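Local coordinates for glycosyl hydrolases family 2, sugar binding domain protein (Bacteroides uniformis str. 3978 T3 ii, PDB 6D1P), which probably hydrolyses O-glycosyl bonds as a family 2 glycoside hydrolase, a beta-glucuronidase from a human gut bacterium, at residues Asp173-Pro178 / Glu397-Gln402; Ser179-Phe184 / Asn429-Asp434; Asp183-Gly188 / Ser582-Pro587; Trp423-Glu428 / Thr463-Cys468. All blocks are in the same frame, centred on the assembly; numbering follows the deposited sequence.

Contact 1 of 4, residues Asp173-Pro178 / Glu397-Gln402; sequences DTEMIP and ESYKNQ. With K (potassium ion), chain K; NA (sodium ion), chain D.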
loop_
_atom_site.group_PDB
_atom_site.type_symbol
_atom_site.label_atom_id
_atom_site.label_comp_id
_atom_site.label_asym_id
_atom_site.label_seq_id
_atom_site.Cartn_x
_atom_site.Cartn_y
_atom_site.Cartn_z
ATOM N N ASP A 173 1.383 -10.483 13.183
ATOM C CA ASP A 173 0.598 -11.245 14.149
ATOM C C ASP A 173 1.544 -11.813 15.202
ATOM O O ASP A 173 2.271 -12.774 14.930
ATOM C CB ASP A 173 -0.176 -12.342 13.425
ATOM C CG ASP A 173 -1.042 -13.169 14.344
ATOM O OD1 ASP A 173 -0.995 -12.981 15.577
ATOM O OD2 ASP A 173 -1.780 -14.027 13.809
ATOM N N THR A 174 1.519 -11.252 16.415
ATOM C CA THR A 174 2.497 -11.720 17.399
ATOM C C THR A 174 2.220 -13.132 17.889
ATOM O O THR A 174 3.100 -13.723 18.521
ATOM C CB THR A 174 2.581 -10.761 18.594
ATOM O OG1 THR A 174 1.334 -10.737 19.309
ATOM C CG2 THR A 174 2.907 -9.359 18.112
ATOM N N GLU A 175 1.048 -13.689 17.600
ATOM C CA GLU A 175 0.705 -15.053 17.976
ATOM C C GLU A 175 0.997 -16.051 16.863
ATOM O O GLU A 175 0.524 -17.194 16.915
ATOM C CB GLU A 175 -0.771 -15.126 18.390
ATOM C CG GLU A 175 -1.085 -14.358 19.669
ATOM C CD GLU A 175 -0.435 -14.961 20.940
ATOM O OE1 GLU A 175 -0.099 -16.176 20.968
ATOM O OE2 GLU A 175 -0.277 -14.208 21.931
ATOM N N MET A 176 1.754 -15.627 15.857
ATOM C CA MET A 176 2.177 -16.461 14.743
ATOM C C MET A 176 3.702 -16.447 14.676
ATOM O O MET A 176 4.322 -15.385 14.803
ATOM C CB MET A 176 1.562 -15.942 13.433
ATOM C CG MET A 176 1.781 -16.825 12.225
ATOM S SD MET A 176 1.074 -16.085 10.742
ATOM C CE MET A 176 2.181 -14.708 10.456
ATOM N N ILE A 177 4.311 -17.612 14.493
ATOM C CA ILE A 177 5.763 -17.659 14.304
ATOM C C ILE A 177 6.009 -17.573 12.804
ATOM O O ILE A 177 5.154 -18.029 12.026
ATOM C CB ILE A 177 6.395 -18.927 14.916
ATOM C CG1 ILE A 177 5.750 -20.206 14.380
ATOM C CG2 ILE A 177 6.318 -18.922 16.443
ATOM C CD1 ILE A 177 6.593 -21.446 14.679
ATOM N N PRO A 178 7.134 -16.980 12.339
ATOM C CA PRO A 178 8.183 -16.348 13.148
ATOM C C PRO A 178 7.819 -14.962 13.618
ATOM O O PRO A 178 6.870 -14.366 13.137
ATOM C CB PRO A 178 9.356 -16.252 12.175
ATOM C CG PRO A 178 8.669 -15.968 10.860
ATOM C CD PRO A 178 7.441 -16.876 10.898
ATOM N N GLU A 397 -1.672 -20.737 23.060
ATOM C CA GLU A 397 -1.843 -22.117 22.607
ATOM C C GLU A 397 -1.771 -22.211 21.096
ATOM O O GLU A 397 -1.310 -23.216 20.544
ATOM C CB GLU A 397 -3.174 -22.696 23.091
ATOM C CG GLU A 397 -3.081 -23.394 24.427
ATOM C CD GLU A 397 -1.902 -24.377 24.515
ATOM O OE1 GLU A 397 -1.823 -25.325 23.702
ATOM O OE2 GLU A 397 -1.038 -24.199 25.407
ATOM N N SER A 398 -2.271 -21.193 20.418
ATOM C CA SER A 398 -2.302 -21.222 18.967
ATOM C C SER A 398 -0.891 -21.115 18.416
ATOM O O SER A 398 -0.513 -21.830 17.476
ATOM C CB SER A 398 -3.191 -20.079 18.473
ATOM O OG SER A 398 -3.536 -20.302 17.134
ATOM N N TYR A 399 -0.108 -20.218 19.013
ATOM C CA TYR A 399 1.305 -20.083 18.718
ATOM C C TYR A 399 2.035 -21.410 18.944
ATOM O O TYR A 399 2.767 -21.881 18.065
ATOM C CB TYR A 399 1.832 -18.939 19.585
ATOM C CG TYR A 399 3.313 -18.579 19.588
ATOM C CD1 TYR A 399 3.724 -17.297 19.223
ATOM C CD2 TYR A 399 4.284 -19.472 20.037
ATOM C CE1 TYR A 399 5.036 -16.926 19.274
ATOM C CE2 TYR A 399 5.624 -19.104 20.088
ATOM C CZ TYR A 399 5.985 -17.829 19.705
ATOM O OH TYR A 399 7.291 -17.415 19.747
ATOM N N LYS A 400 1.818 -22.048 20.102
ATOM C CA LYS A 400 2.526 -23.301 20.399
ATOM C C LYS A 400 2.096 -24.415 19.452
ATOM O O LYS A 400 2.919 -25.238 19.028
ATOM C CB LYS A 400 2.283 -23.742 21.847
ATOM C CG LYS A 400 2.902 -22.872 22.918
ATOM C CD LYS A 400 2.362 -23.251 24.307
ATOM C CE LYS A 400 2.095 -22.016 25.187
ATOM N NZ LYS A 400 2.662 -22.173 26.576
ATOM N N ASN A 401 0.809 -24.463 19.119
ATOM C CA ASN A 401 0.340 -25.467 18.180
ATOM C C ASN A 401 0.930 -25.261 16.801
ATOM O O ASN A 401 1.146 -26.236 16.081
ATOM C CB ASN A 401 -1.186 -25.457 18.114
ATOM C CG ASN A 401 -1.802 -26.342 19.173
ATOM O OD1 ASN A 401 -1.163 -27.287 19.652
ATOM N ND2 ASN A 401 -3.037 -26.038 19.560
ATOM N N GLN A 402 1.166 -24.013 16.400
ATOM C CA GLN A 402 1.776 -23.799 15.094
ATOM C C GLN A 402 3.201 -24.342 15.076
ATOM O O GLN A 402 3.622 -24.971 14.102
ATOM C CB GLN A 402 1.747 -22.311 14.705
ATOM C CG GLN A 402 2.515 -22.054 13.391
ATOM C CD GLN A 402 2.665 -20.581 13.027
ATOM O OE1 GLN A 402 2.290 -19.688 13.795
ATOM N NE2 GLN A 402 3.203 -20.323 11.843
HETATM K K K K . 4.762 -13.075 13.878
HETATM NA NA NA D . 1.915 -9.314 21.438
HETATM O O HOH W 1 3.681 -11.424 12.140
HETATM O O HOH W 2 -1.362 -18.317 20.654
HETATM O O HOH W 3 -0.441 -19.424 14.669
HETATM O O HOH W 4 0.020 -9.881 23.583
HETATM O O HOH W 5 5.667 -10.874 15.995
#
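Ile177 and Gln402 join a loop of the sugar-binding domain, next to a type I beta turn from Asp173 to Met176, to the first turns of helix 397-414 of the TIM barrel. The Gln402 amide engages the Ile177 backbone at two points. Ile177 N donates to Gln402 OE1 over 3.0 Å, approaching from above the carbonyl plane by 46°, and Gln402 NE2 returns a weak bond to Ile177 O. With CG anti to the backbone N (chi1 174°) and the chain extended beyond it, the glutamine carries its amide straight off the helix. On the way it slides past the isoleucine in the opposite direction, CD lying 3.4 Å from Ile177 CG1.

The second branch of Ile177 has a separate partner. Its CG2 stands over the Tyr399 ring, 3.7 Å from the centroid and 20° off the normal, which is CH-pi geometry, while Thr174 O sits at the ring edge, 3.7 Å from Tyr399 CD1. The bent chain of Glu175 crosses the tyrosine at about a right angle. Its OE1 accepts from Gly396 N and from a water that in turn accepts from Tyr399 N.

The turn itself is fixed from within and by ions. Asp173 OD1 takes Glu175 N in an Asx turn, and the carbonyls of Asp173, Met176 and Pro178, the last preceded by a cis peptide, bind potassium. Sodium, also held by Asp434 O and by Ser44 of the second subunit, is reached by Thr174 OG1 at 2.6 Å.

Contact 2 of 4, residues Ser179-Phe184 / Asn429-Asp434; sequences SDMSDF and NDWPGD. With NA (sodium ion), chain D.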
loop_
_atom_site.group_PDB
_atom_site.type_symbol
_atom_site.label_atom_id
_atom_site.label_comp_id
_atom_site.label_asym_id
_atom_site.label_seq_id
_atom_site.Cartn_x
_atom_site.Cartn_y
_atom_site.Cartn_z
ATOM N N SER A 179 8.632 -14.427 14.510
ATOM C CA SER A 179 8.393 -13.112 15.067
ATOM C C SER A 179 8.792 -12.022 14.099
ATOM O O SER A 179 9.818 -12.117 13.408
ATOM C CB SER A 179 9.189 -12.933 16.351
ATOM O OG SER A 179 9.371 -11.562 16.614
ATOM N N ASP A 180 8.024 -10.930 14.122
ATOM C CA ASP A 180 8.435 -9.798 13.301
ATOM C C ASP A 180 9.698 -9.121 13.822
ATOM O O ASP A 180 10.190 -8.182 13.191
ATOM C CB ASP A 180 7.301 -8.775 13.194
ATOM C CG ASP A 180 6.275 -9.151 12.124
ATOM O OD1 ASP A 180 6.604 -9.074 10.916
ATOM O OD2 ASP A 180 5.152 -9.538 12.499
ATOM N N MET A 181 10.230 -9.540 14.962
ATOM C CA MET A 181 11.561 -9.082 15.325
ATOM C C MET A 181 12.659 -9.770 14.515
ATOM O O MET A 181 13.819 -9.358 14.609
ATOM C CB MET A 181 11.772 -9.286 16.821
ATOM C CG MET A 181 10.697 -8.603 17.671
ATOM S SD MET A 181 10.995 -8.722 19.440
ATOM C CE MET A 181 12.416 -7.634 19.591
ATOM N N SER A 182 12.314 -10.779 13.708
ATOM C CA SER A 182 13.289 -11.505 12.905
ATOM C C SER A 182 13.969 -10.590 11.898
ATOM O O SER A 182 13.377 -9.626 11.399
ATOM C CB SER A 182 12.618 -12.658 12.160
ATOM O OG SER A 182 12.178 -13.660 13.061
ATOM N N ASP A 183 15.218 -10.933 11.576
ATOM C CA ASP A 183 16.036 -10.211 10.603
ATOM C C ASP A 183 15.809 -10.700 9.162
ATOM O O ASP A 183 16.747 -10.865 8.370
ATOM C CB ASP A 183 17.496 -10.324 11.028
ATOM C CG ASP A 183 18.428 -9.418 10.234
ATOM O OD1 ASP A 183 18.073 -8.255 9.954
ATOM O OD2 ASP A 183 19.555 -9.882 9.920
ATOM N N PHE A 184 14.554 -10.949 8.799
ATOM C CA PHE A 184 14.166 -11.249 7.423
ATOM C C PHE A 184 12.706 -10.855 7.259
ATOM O O PHE A 184 11.999 -10.611 8.245
ATOM C CB PHE A 184 14.410 -12.732 7.079
ATOM C CG PHE A 184 13.627 -13.704 7.929
ATOM C CD1 PHE A 184 14.122 -14.138 9.162
ATOM C CD2 PHE A 184 12.422 -14.218 7.487
ATOM C CE1 PHE A 184 13.415 -15.058 9.951
ATOM C CE2 PHE A 184 11.696 -15.135 8.269
ATOM C CZ PHE A 184 12.205 -15.554 9.508
ATOM N N ASN A 429 15.955 -17.791 20.722
ATOM C CA ASN A 429 14.777 -17.720 21.577
ATOM C C ASN A 429 15.045 -16.996 22.895
ATOM O O ASN A 429 14.138 -16.879 23.717
ATOM C CB ASN A 429 14.231 -19.120 21.831
ATOM C CG ASN A 429 13.819 -19.809 20.552
ATOM O OD1 ASN A 429 14.498 -20.729 20.092
ATOM N ND2 ASN A 429 12.712 -19.364 19.956
ATOM N N ASP A 430 16.256 -16.518 23.122
ATOM C CA ASP A 430 16.528 -15.659 24.253
ATOM C C ASP A 430 16.243 -14.185 23.958
ATOM O O ASP A 430 16.527 -13.338 24.811
ATOM C CB ASP A 430 17.982 -15.820 24.680
ATOM C CG ASP A 430 18.953 -15.462 23.564
ATOM O OD1 ASP A 430 18.484 -15.084 22.454
ATOM O OD2 ASP A 430 20.184 -15.553 23.804
ATOM N N TRP A 431 15.724 -13.856 22.767
ATOM C CA TRP A 431 15.467 -12.468 22.396
ATOM C C TRP A 431 14.022 -12.104 22.751
ATOM O O TRP A 431 13.094 -12.605 22.099
ATOM C CB TRP A 431 15.720 -12.271 20.908
ATOM C CG TRP A 431 15.956 -10.865 20.517
ATOM C CD1 TRP A 431 15.213 -9.789 20.876
ATOM C CD2 TRP A 431 16.993 -10.371 19.658
ATOM N NE1 TRP A 431 15.734 -8.644 20.331
ATOM C CE2 TRP A 431 16.824 -8.971 19.566
ATOM C CE3 TRP A 431 18.049 -10.968 18.965
ATOM C CZ2 TRP A 431 17.670 -8.161 18.808
ATOM C CZ3 TRP A 431 18.897 -10.155 18.223
ATOM C CH2 TRP A 431 18.709 -8.769 18.160
ATOM N N PRO A 432 13.782 -11.285 23.770
ATOM C CA PRO A 432 12.412 -10.940 24.172
ATOM C C PRO A 432 11.835 -9.749 23.409
ATOM O O PRO A 432 12.546 -9.000 22.752
ATOM C CB PRO A 432 12.580 -10.559 25.651
ATOM C CG PRO A 432 13.935 -10.003 25.721
ATOM C CD PRO A 432 14.771 -10.833 24.764
ATOM N N GLY A 433 10.520 -9.561 23.557
ATOM C CA GLY A 433 9.934 -8.295 23.152
ATOM C C GLY A 433 8.543 -8.327 22.554
ATOM O O GLY A 433 7.833 -7.309 22.556
ATOM N N ASP A 434 8.136 -9.481 22.025
ATOM C CA ASP A 434 6.825 -9.546 21.400
ATOM C C ASP A 434 5.688 -9.609 22.413
ATOM O O ASP A 434 4.546 -9.366 22.037
ATOM C CB ASP A 434 6.759 -10.742 20.446
ATOM C CG ASP A 434 7.137 -10.366 19.021
ATOM O OD1 ASP A 434 7.664 -9.244 18.822
ATOM O OD2 ASP A 434 6.892 -11.182 18.102
HETATM NA NA NA D . 1.915 -9.314 21.438
HETATM O O HOH W 5 5.667 -10.874 15.995
HETATM O O HOH W 4 0.020 -9.881 23.583
#
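Ser179 OG donates to Asp434 OD2 over 2.9 Å, meeting the carboxylate from above its plane by 50°. The other oxygen, Asp434 OD1, lies against Met181, 3.3 Å from CG, as the two side chains pass in opposite directions. Bent at its last torsion (chi3 70°), the methionine packs CE 3.5 Å from Trp431 NE1. Its SD makes an oblique Met-aromatic contact, 5.3 Å from the centroid of the Trp431 five-membered ring and 49° off the normal. A CB on Gly433 would collide with Met181 SD.

One step out, Ser179 OG accepts from Met181 N at 2.7 Å in an ST turn, and Ser179 O takes both the N and OG of Ser182. One water accepts from Asp180 N and donates to Asp434 OD2. Arg391 forms a cation-pi contact with Trp431 and bonds Met181 O.

With an alanine at Asp434, Ser179 OG would probably lose its acceptor and Arg50 of the second subunit its salt-bridge mate, OD1. The arrangement is a domain interface, where a type I beta turn of the sugar-binding domain meets the end of TIM-barrel strand 420-432 and the loop after it, bordered at Asp434 O by a sodium site that Ser44 of the second subunit helps complete.

Contact 3 of 4, residues Asp183-Gly188 / Ser582-Pro587; sequences DFNLYG and STPLRP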
loop_
_atom_site.group_PDB
_atom_site.type_symbol
_atom_site.label_atom_id
_atom_site.label_comp_id
_atom_site.label_asym_id
_atom_site.label_seq_id
_atom_site.Cartn_x
_atom_site.Cartn_y
_atom_site.Cartn_z
ATOM N N ASP A 183 15.218 -10.933 11.576
ATOM C CA ASP A 183 16.036 -10.211 10.603
ATOM C C ASP A 183 15.809 -10.700 9.162
ATOM O O ASP A 183 16.747 -10.865 8.370
ATOM C CB ASP A 183 17.496 -10.324 11.028
ATOM C CG ASP A 183 18.428 -9.418 10.234
ATOM O OD1 ASP A 183 18.073 -8.255 9.954
ATOM O OD2 ASP A 183 19.555 -9.882 9.920
ATOM N N PHE A 184 14.554 -10.949 8.799
ATOM C CA PHE A 184 14.166 -11.249 7.423
ATOM C C PHE A 184 12.706 -10.855 7.259
ATOM O O PHE A 184 11.999 -10.611 8.245
ATOM C CB PHE A 184 14.410 -12.732 7.079
ATOM C CG PHE A 184 13.627 -13.704 7.929
ATOM C CD1 PHE A 184 14.122 -14.138 9.162
ATOM C CD2 PHE A 184 12.422 -14.218 7.487
ATOM C CE1 PHE A 184 13.415 -15.058 9.951
ATOM C CE2 PHE A 184 11.696 -15.135 8.269
ATOM C CZ PHE A 184 12.205 -15.554 9.508
ATOM N N ASN A 185 12.256 -10.754 6.003
ATOM C CA ASN A 185 10.853 -10.407 5.752
ATOM C C ASN A 185 9.982 -11.636 5.944
ATOM O O ASN A 185 10.377 -12.744 5.568
ATOM C CB ASN A 185 10.631 -9.864 4.341
ATOM C CG ASN A 185 11.426 -8.599 4.056
ATOM O OD1 ASN A 185 12.397 -8.622 3.283
ATOM N ND2 ASN A 185 11.002 -7.485 4.645
ATOM N N LEU A 186 8.808 -11.438 6.560
ATOM C CA LEU A 186 7.721 -12.420 6.552
ATOM C C LEU A 186 6.940 -12.164 5.271
ATOM O O LEU A 186 5.959 -11.410 5.248
ATOM C CB LEU A 186 6.833 -12.304 7.786
ATOM C CG LEU A 186 7.234 -12.984 9.109
ATOM C CD1 LEU A 186 8.645 -12.620 9.561
ATOM C CD2 LEU A 186 6.220 -12.657 10.227
ATOM N N TYR A 187 7.387 -12.814 4.199
ATOM C CA TYR A 187 6.879 -12.563 2.861
ATOM C C TYR A 187 5.424 -13.005 2.713
ATOM O O TYR A 187 4.959 -13.929 3.374
ATOM C CB TYR A 187 7.754 -13.293 1.843
ATOM C CG TYR A 187 9.024 -12.565 1.478
ATOM C CD1 TYR A 187 8.981 -11.242 1.057
ATOM C CD2 TYR A 187 10.267 -13.194 1.560
ATOM C CE1 TYR A 187 10.133 -10.564 0.702
ATOM C CE2 TYR A 187 11.445 -12.522 1.205
ATOM C CZ TYR A 187 11.362 -11.197 0.782
ATOM O OH TYR A 187 12.493 -10.490 0.417
ATOM N N GLY A 188 4.711 -12.344 1.807
ATOM C CA GLY A 188 3.327 -12.681 1.516
ATOM C C GLY A 188 3.159 -13.189 0.095
ATOM O O GLY A 188 3.906 -12.809 -0.810
ATOM N N SER A 582 17.071 -9.336 1.688
ATOM C CA SER A 582 16.325 -8.218 2.246
ATOM C C SER A 582 15.906 -8.489 3.688
ATOM O O SER A 582 15.483 -9.598 4.039
ATOM C CB SER A 582 15.080 -7.937 1.422
ATOM O OG SER A 582 14.309 -6.894 2.022
ATOM N N THR A 583 16.008 -7.456 4.523
ATOM C CA THR A 583 15.542 -7.531 5.880
ATOM C C THR A 583 14.820 -6.239 6.222
ATOM O O THR A 583 15.275 -5.154 5.827
ATOM C CB THR A 583 16.686 -7.749 6.871
ATOM O OG1 THR A 583 16.181 -7.567 8.196
ATOM C CG2 THR A 583 17.808 -6.762 6.614
ATOM N N PRO A 584 13.703 -6.317 6.951
ATOM C CA PRO A 584 12.958 -5.093 7.268
ATOM C C PRO A 584 13.636 -4.264 8.330
ATOM O O PRO A 584 13.238 -3.111 8.538
ATOM C CB PRO A 584 11.596 -5.617 7.758
ATOM C CG PRO A 584 11.919 -6.975 8.328
ATOM C CD PRO A 584 13.070 -7.519 7.521
ATOM N N LEU A 585 14.654 -4.822 8.996
ATOM C CA LEU A 585 15.224 -4.244 10.204
ATOM C C LEU A 585 16.312 -3.221 9.937
ATOM O O LEU A 585 16.698 -2.500 10.858
ATOM C CB LEU A 585 15.807 -5.347 11.087
ATOM C CG LEU A 585 14.863 -6.461 11.516
ATOM C CD1 LEU A 585 15.555 -7.269 12.564
ATOM C CD2 LEU A 585 13.509 -5.900 12.026
ATOM N N ARG A 586 16.824 -3.133 8.718
ATOM C CA ARG A 586 17.974 -2.289 8.424
ATOM C C ARG A 586 17.616 -1.223 7.389
ATOM O O ARG A 586 18.119 -1.261 6.253
ATOM C CB ARG A 586 19.139 -3.149 7.938
ATOM C CG ARG A 586 19.574 -4.247 8.910
ATOM C CD ARG A 586 20.656 -3.793 9.872
ATOM N NE ARG A 586 20.188 -2.777 10.815
ATOM C CZ ARG A 586 19.607 -3.048 11.987
ATOM N NH1 ARG A 586 19.425 -4.305 12.367
ATOM N NH2 ARG A 586 19.202 -2.061 12.785
ATOM N N PRO A 587 16.786 -0.234 7.753
ATOM C CA PRO A 587 16.482 0.847 6.797
ATOM C C PRO A 587 17.705 1.629 6.355
ATOM O O PRO A 587 17.726 2.173 5.246
ATOM C CB PRO A 587 15.503 1.737 7.579
ATOM C CG PRO A 587 15.857 1.473 9.016
ATOM C CD PRO A 587 16.112 -0.007 9.044
HETATM O O HOH W 6 19.419 -7.047 12.132
HETATM O O HOH W 7 13.667 -11.499 3.608
#
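Asp183 has CG trans to its backbone N (chi1 -170°), and Thr583 places OG1 likewise (chi1 169°). Each torsion sets its polar group beside the carbonyl carbon of its own residue, which brings OD1 and OG1 within bonding distance between two loops, one from the sugar-binding domain and one from the TIM barrel. Thr583 OG1 donates to Asp183 OD1 over 2.7 Å, 49° above the carboxylate plane. The same hydroxyl accepts a nearly straight bond from Leu585 N at 3.2 Å, closing an ST turn within the type I beta turn from Thr583 to Arg586. A valine in place of Thr583 would probably leave both Asp183 OD1 without its hydroxyl donor and Leu585 N without its side-chain acceptor. Asp183 OD2 is bonded separately, to Asn595, and a water links OD1 weakly to Arg586 NH1, whose guanidinium also reaches Gly56 of the second subunit through NH2.

Apolar atoms fill in around this polar core. Leu585 CD1 packs on Asp183 CA at 3.6 Å, and the Pro584 ring puts CD 3.4 Å from Phe184 O. Phe184 directs its CB away from 582-587, and its ring meets His331 and Tyr366.

Farther along, Tyr187 OH lies 3.8 Å from Ser582 CB and bonds Asp333, a ligand of another sodium ion. Between the two backbones a water accepts from Asn185 N at 2.9 Å and donates to Ser582 O at 2.7 Å.

Contact 4 of 4, residues Trp423-Glu428 / Thr463-Cys468; sequences WGLGNE and TAIRRC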
loop_
_atom_site.group_PDB
_atom_site.type_symbol
_atom_site.label_atom_id
_atom_site.label_comp_id
_atom_site.label_asym_id
_atom_site.label_seq_id
_atom_site.Cartn_x
_atom_site.Cartn_y
_atom_site.Cartn_z
ATOM N N TRP A 423 17.550 -31.310 12.610
ATOM C CA TRP A 423 16.312 -30.563 12.777
ATOM C C TRP A 423 16.542 -29.480 13.820
ATOM O O TRP A 423 16.841 -29.790 14.981
ATOM C CB TRP A 423 15.168 -31.466 13.227
ATOM C CG TRP A 423 14.836 -32.631 12.343
ATOM C CD1 TRP A 423 14.729 -33.936 12.726
ATOM C CD2 TRP A 423 14.532 -32.600 10.941
ATOM N NE1 TRP A 423 14.385 -34.719 11.650
ATOM C CE2 TRP A 423 14.254 -33.923 10.544
ATOM C CE3 TRP A 423 14.461 -31.582 9.985
ATOM C CZ2 TRP A 423 13.931 -34.257 9.227
ATOM C CZ3 TRP A 423 14.127 -31.909 8.685
ATOM C CH2 TRP A 423 13.862 -33.232 8.316
ATOM N N GLY A 424 16.409 -28.218 13.422
ATOM C CA GLY A 424 16.504 -27.109 14.367
ATOM C C GLY A 424 15.152 -26.776 14.985
ATOM O O GLY A 424 14.126 -26.806 14.318
ATOM N N LEU A 425 15.166 -26.461 16.283
ATOM C CA LEU A 425 13.919 -26.179 16.999
ATOM C C LEU A 425 13.639 -24.695 17.189
ATOM O O LEU A 425 12.502 -24.337 17.503
ATOM C CB LEU A 425 13.917 -26.867 18.367
ATOM C CG LEU A 425 14.325 -28.346 18.339
ATOM C CD1 LEU A 425 14.482 -28.880 19.762
ATOM C CD2 LEU A 425 13.333 -29.194 17.540
ATOM N N GLY A 426 14.625 -23.829 17.002
ATOM C CA GLY A 426 14.373 -22.405 17.125
ATOM C C GLY A 426 15.671 -21.644 17.034
ATOM O O GLY A 426 16.761 -22.222 17.089
ATOM N N ASN A 427 15.536 -20.327 16.898
ATOM C CA ASN A 427 16.676 -19.441 16.716
ATOM C C ASN A 427 16.530 -18.217 17.606
ATOM O O ASN A 427 15.488 -17.553 17.591
ATOM C CB ASN A 427 16.807 -19.029 15.246
ATOM C CG ASN A 427 17.950 -18.093 15.016
ATOM O OD1 ASN A 427 19.125 -18.458 15.197
ATOM N ND2 ASN A 427 17.628 -16.866 14.615
ATOM N N GLU A 428 17.579 -17.923 18.374
ATOM C CA GLU A 428 17.609 -16.773 19.277
ATOM C C GLU A 428 16.326 -16.675 20.098
ATOM O O GLU A 428 15.670 -15.633 20.175
ATOM C CB GLU A 428 17.888 -15.491 18.485
ATOM C CG GLU A 428 19.265 -15.579 17.785
ATOM C CD GLU A 428 19.707 -14.304 17.085
ATOM O OE1 GLU A 428 18.891 -13.355 16.930
ATOM O OE2 GLU A 428 20.896 -14.255 16.676
ATOM N N THR A 463 18.596 -33.050 17.007
ATOM C CA THR A 463 18.018 -31.730 17.177
ATOM C C THR A 463 19.113 -30.717 17.471
ATOM O O THR A 463 20.139 -31.035 18.082
ATOM C CB THR A 463 16.985 -31.706 18.306
ATOM O OG1 THR A 463 17.633 -31.953 19.552
ATOM C CG2 THR A 463 15.905 -32.744 18.077
ATOM N N ALA A 464 18.889 -29.487 17.006
ATOM C CA ALA A 464 19.770 -28.361 17.279
ATOM C C ALA A 464 18.924 -27.130 17.614
ATOM O O ALA A 464 17.733 -27.075 17.297
ATOM C CB ALA A 464 20.690 -28.075 16.078
ATOM N N ILE A 465 19.550 -26.144 18.279
ATOM C CA ILE A 465 19.070 -24.762 18.295
ATOM C C ILE A 465 20.282 -23.843 18.256
ATOM O O ILE A 465 21.424 -24.284 18.382
ATOM C CB ILE A 465 18.199 -24.407 19.520
ATOM C CG1 ILE A 465 19.011 -24.571 20.813
ATOM C CG2 ILE A 465 16.889 -25.193 19.511
ATOM C CD1 ILE A 465 18.255 -24.232 22.095
ATOM N N ARG A 466 20.012 -22.546 18.099
ATOM C CA ARG A 466 21.048 -21.520 18.057
ATOM C C ARG A 466 20.728 -20.407 19.049
ATOM O O ARG A 466 19.616 -19.870 19.049
ATOM C CB ARG A 466 21.212 -20.920 16.644
ATOM C CG ARG A 466 22.401 -19.946 16.586
ATOM C CD ARG A 466 22.594 -19.187 15.286
ATOM N NE ARG A 466 23.551 -18.114 15.529
ATOM C CZ ARG A 466 23.208 -16.901 15.943
ATOM N NH1 ARG A 466 21.927 -16.611 16.105
ATOM N NH2 ARG A 466 24.133 -15.982 16.187
ATOM N N ARG A 467 21.709 -20.067 19.889
ATOM C CA ARG A 467 21.676 -18.902 20.775
ATOM C C ARG A 467 20.452 -18.926 21.695
ATOM O O ARG A 467 19.487 -18.183 21.515
ATOM C CB ARG A 467 21.699 -17.591 19.986
ATOM C CG ARG A 467 22.327 -16.462 20.763
ATOM C CD ARG A 467 22.024 -15.117 20.175
ATOM N NE ARG A 467 20.807 -14.552 20.767
ATOM C CZ ARG A 467 20.480 -13.266 20.686
ATOM N NH1 ARG A 467 21.282 -12.439 20.037
ATOM N NH2 ARG A 467 19.372 -12.799 21.269
ATOM N N CYS A 468 20.525 -19.800 22.698
ATOM C CA CYS A 468 19.580 -19.753 23.818
ATOM C C CYS A 468 20.268 -20.495 24.967
ATOM O O CYS A 468 20.062 -21.695 25.147
ATOM C CB CYS A 468 18.234 -20.365 23.495
ATOM S SG CYS A 468 17.043 -20.106 24.865
#
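Thr463 opens strand 463-466 beside Trp423 of strand 423-426, neighbouring parallel strands of the TIM barrel joined in a beta-alpha-beta crossover through helix 440-457. Its CA-H points at Trp423 O, and Ala464 N donates to the same oxygen over 2.9 Å. Ala464 O then takes Leu425 N at 2.8 Å, nearly along the C=O axis. Ile465 turns CG2, anti to its carbonyl carbon, onto Leu425 CB at 3.6 Å; Met447 of the crossover helix packs on both residues.

At Arg466 the register has shifted by one residue through a beta bulge. Arg466 N bonds Gly426 O weakly at 3.4 Å, whereas Arg466 O accepts firmly from Glu428 N at 2.9 Å. The extended arginine runs alongside Glu428 in a salt bridge: NH1 hydrogen-bonds Glu428 OE2 directly at 2.6 Å, on the carboxylate's anti side. Glu428 OE1 pairs with Arg391. A glycerol, probably from the crystallisation liquor, bonds Glu428 OE2 at the C-terminal end of the strands, where TIM-barrel enzymes place their active sites.

Arg467, also salt-bridged to Asp430, stacks its guanidinium on the Glu428 carboxylate, planes 18° apart, with Arg467 NH1 3.8 Å from Glu428 OE2: a long, purely electrostatic pairing.

How the contacts relate
From the N terminus, the loop between strands 162-169 and 194-199 supplies three successive segments, and each closes a long loop onto the TIM barrel. Contact 1 returns at helix 397-414, contact 2 at the end of strand 420-432 and the loop after it, and contact 3 at 582-587. Contact 1 crosses both others; contacts 2 and 3 start from overlapping segments that share Asp183 and Phe184. Contact 4, a short closure between adjacent barrel strands, follows contact 1 in series, crosses contact 2 and falls within the span of contact 3. Contacts 1 and 2 share a sodium ion, contacts 2 and 4 are joined by the Asp430-Arg467 salt bridge, and contacts 1 to 3 also touch the second subunit.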